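Local coordinates for putative uncharacterized protein (Ustilago maydis, PDB 4GNX), which binds single-stranded DNA through a series of OB-fold domains, as a subunit of replication protein A, at residues S347-V350 with G355-W358. Residues are numbered along the deposited sequence; the frame is centred on the assembly and turned at random.
With nucleotides of chain G.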
loop_
_atom_site.group_PDB
_atom_site.type_symbol
_atom_site.label_atom_id
_atom_site.label_comp_id
_atom_site.label_asym_id
_atom_site.label_seq_id
_atom_site.Cartn_x
_atom_site.Cartn_y
_atom_site.Cartn_z
ATOM N N SER C 347 -23.914 10.847 0.225
ATOM C CA SER C 347 -23.004 11.492 1.154
ATOM C C SER C 347 -22.465 10.454 2.134
ATOM O O SER C 347 -23.206 9.957 2.993
ATOM C CB SER C 347 -23.723 12.599 1.911
ATOM O OG SER C 347 -22.817 13.627 2.248
ATOM N N THR C 348 -21.178 10.120 2.019
ATOM C CA THR C 348 -20.621 9.037 2.823
ATOM C C THR C 348 -19.370 9.378 3.611
ATOM O O THR C 348 -18.429 9.927 3.066
ATOM C CB THR C 348 -20.347 7.796 1.963
ATOM O OG1 THR C 348 -19.976 6.725 2.826
ATOM C CG2 THR C 348 -19.225 8.044 0.956
ATOM N N ASN C 349 -19.367 9.034 4.893
ATOM C CA ASN C 349 -18.210 9.237 5.761
ATOM C C ASN C 349 -17.269 8.018 5.800
ATOM O O ASN C 349 -17.654 6.919 6.216
ATOM C CB ASN C 349 -18.672 9.600 7.178
ATOM C CG ASN C 349 -17.533 10.083 8.072
ATOM O OD1 ASN C 349 -17.227 9.460 9.070
ATOM N ND2 ASN C 349 -16.911 11.204 7.717
ATOM N N VAL C 350 -16.028 8.221 5.366
ATOM C CA VAL C 350 -15.053 7.140 5.281
ATOM C C VAL C 350 -13.895 7.414 6.212
ATOM O O VAL C 350 -13.537 8.572 6.437
ATOM C CB VAL C 350 -14.527 6.915 3.836
ATOM C CG1 VAL C 350 -15.687 6.708 2.869
ATOM C CG2 VAL C 350 -13.613 8.046 3.375
ATOM N N GLY C 355 -7.504 9.252 10.051
ATOM C CA GLY C 355 -8.622 10.189 10.107
ATOM C C GLY C 355 -9.903 9.762 9.412
ATOM O O GLY C 355 -10.056 8.625 8.939
ATOM N N GLN C 356 -10.840 10.686 9.352
ATOM C CA GLN C 356 -12.142 10.404 8.790
ATOM C C GLN C 356 -12.495 11.519 7.781
ATOM O O GLN C 356 -12.107 12.668 7.943
ATOM C CB GLN C 356 -13.141 10.199 9.944
ATOM C CG GLN C 356 -14.411 11.037 9.933
ATOM C CD GLN C 356 -14.155 12.504 10.195
ATOM O OE1 GLN C 356 -13.555 12.869 11.213
ATOM N NE2 GLN C 356 -14.606 13.358 9.269
ATOM N N MET C 357 -13.198 11.178 6.721
ATOM C CA MET C 357 -13.448 12.152 5.672
ATOM C C MET C 357 -14.754 11.910 4.925
ATOM O O MET C 357 -15.122 10.767 4.652
ATOM C CB MET C 357 -12.269 12.130 4.702
ATOM C CG MET C 357 -12.568 12.544 3.273
ATOM S SD MET C 357 -11.377 11.781 2.163
ATOM C CE MET C 357 -9.956 12.820 2.502
ATOM N N TRP C 358 -15.415 13.002 4.557
ATOM C CA TRP C 358 -16.662 12.942 3.787
ATOM C C TRP C 358 -16.475 12.926 2.311
ATOM O O TRP C 358 -15.751 13.768 1.767
ATOM C CB TRP C 358 -17.511 14.119 4.150
ATOM C CG TRP C 358 -18.156 13.948 5.501
ATOM C CD1 TRP C 358 -17.734 14.464 6.711
ATOM C CD2 TRP C 358 -19.365 13.185 5.814
ATOM N NE1 TRP C 358 -18.574 14.089 7.712
ATOM C CE2 TRP C 358 -19.574 13.329 7.250
ATOM C CE3 TRP C 358 -20.275 12.445 5.067
ATOM C CZ2 TRP C 358 -20.653 12.750 7.902
ATOM C CZ3 TRP C 358 -21.356 11.855 5.733
ATOM C CH2 TRP C 358 -21.540 12.003 7.119
ATOM P P DT G 18 -23.859 19.021 10.163
ATOM O OP1 DT G 18 -24.985 19.792 10.756
ATOM O OP2 DT G 18 -22.501 19.131 10.753
ATOM O "O5'" DT G 18 -24.282 17.486 10.162
ATOM C "C5'" DT G 18 -25.623 17.080 9.814
ATOM C "C4'" DT G 18 -25.583 15.887 8.886
ATOM O "O4'" DT G 18 -24.864 16.258 7.696
ATOM C "C3'" DT G 18 -24.852 14.666 9.445
ATOM O "O3'" DT G 18 -25.740 13.728 10.080
ATOM C "C2'" DT G 18 -24.127 14.076 8.246
ATOM C "C1'" DT G 18 -24.200 15.136 7.153
ATOM N N1 DT G 18 -22.905 15.600 6.629
ATOM C C2 DT G 18 -22.710 15.523 5.270
ATOM O O2 DT G 18 -23.540 15.063 4.503
ATOM N N3 DT G 18 -21.498 15.999 4.838
ATOM C C4 DT G 18 -20.491 16.543 5.610
ATOM O O4 DT G 18 -19.455 16.931 5.079
ATOM C C5 DT G 18 -20.767 16.606 7.028
ATOM C C7 DT G 18 -19.730 17.178 7.945
ATOM C C6 DT G 18 -21.949 16.145 7.460
#
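Val350 and Met357 join the two antiparallel strands of a beta hairpin through both of their backbone polar groups, as a hydrogen-bonded pair. Val350 N reaches Met357 O at 2.8 Å and is nearly straight, 175° at the hydrogen; Met357 N returns a bond to Val350 O, which also receives a CA-H...O contact from Gln356. Side-chain packing on the face bearing these two residues is slight (Val350 CG2 to Met357 CB 4.5 Å), and the end of Met357 leads away to Ile275 and Val278 of helix 275-280.

The other face carries the Asn349-Trp358 non-hydrogen-bonded pair. With CG anti to the backbone N (chi1 -169°), Asn349 crosses the indole obliquely: its CB sits 3.6 Å from the centroid of the six-membered ring, almost on the ring normal, in a CH-pi contact. Further out, ND2 covers the rim of the same face, the amide plane tilted 45° to the ring. Asn349 ND2 comes within 3.3 Å of Trp358 NE1, but both are donors and no hydrogen bond forms. Gln356 CG packs against the Asn349 amide, while Ser347 O meets the edge of the indole in its plane.

DNA contacts complete the site. The thymine base of nucleotide DT18 of chain G covers the opposite face of Trp358, its C4 3.4 Å above the ring plane and offset toward the rim, and Ser347 OG donates a 2.8 Å hydrogen bond to DT18 O2.

The indole is thus layered between Asn349 and a DNA base on strand 355-362, within the Replication factor-A C-terminal OB domain. Such packing of a ring against a base probably depends little on base identity, consistent with a protein that must hold single strands of varied sequence; the Ser347 bond uses a base carbonyl that other pyrimidines share.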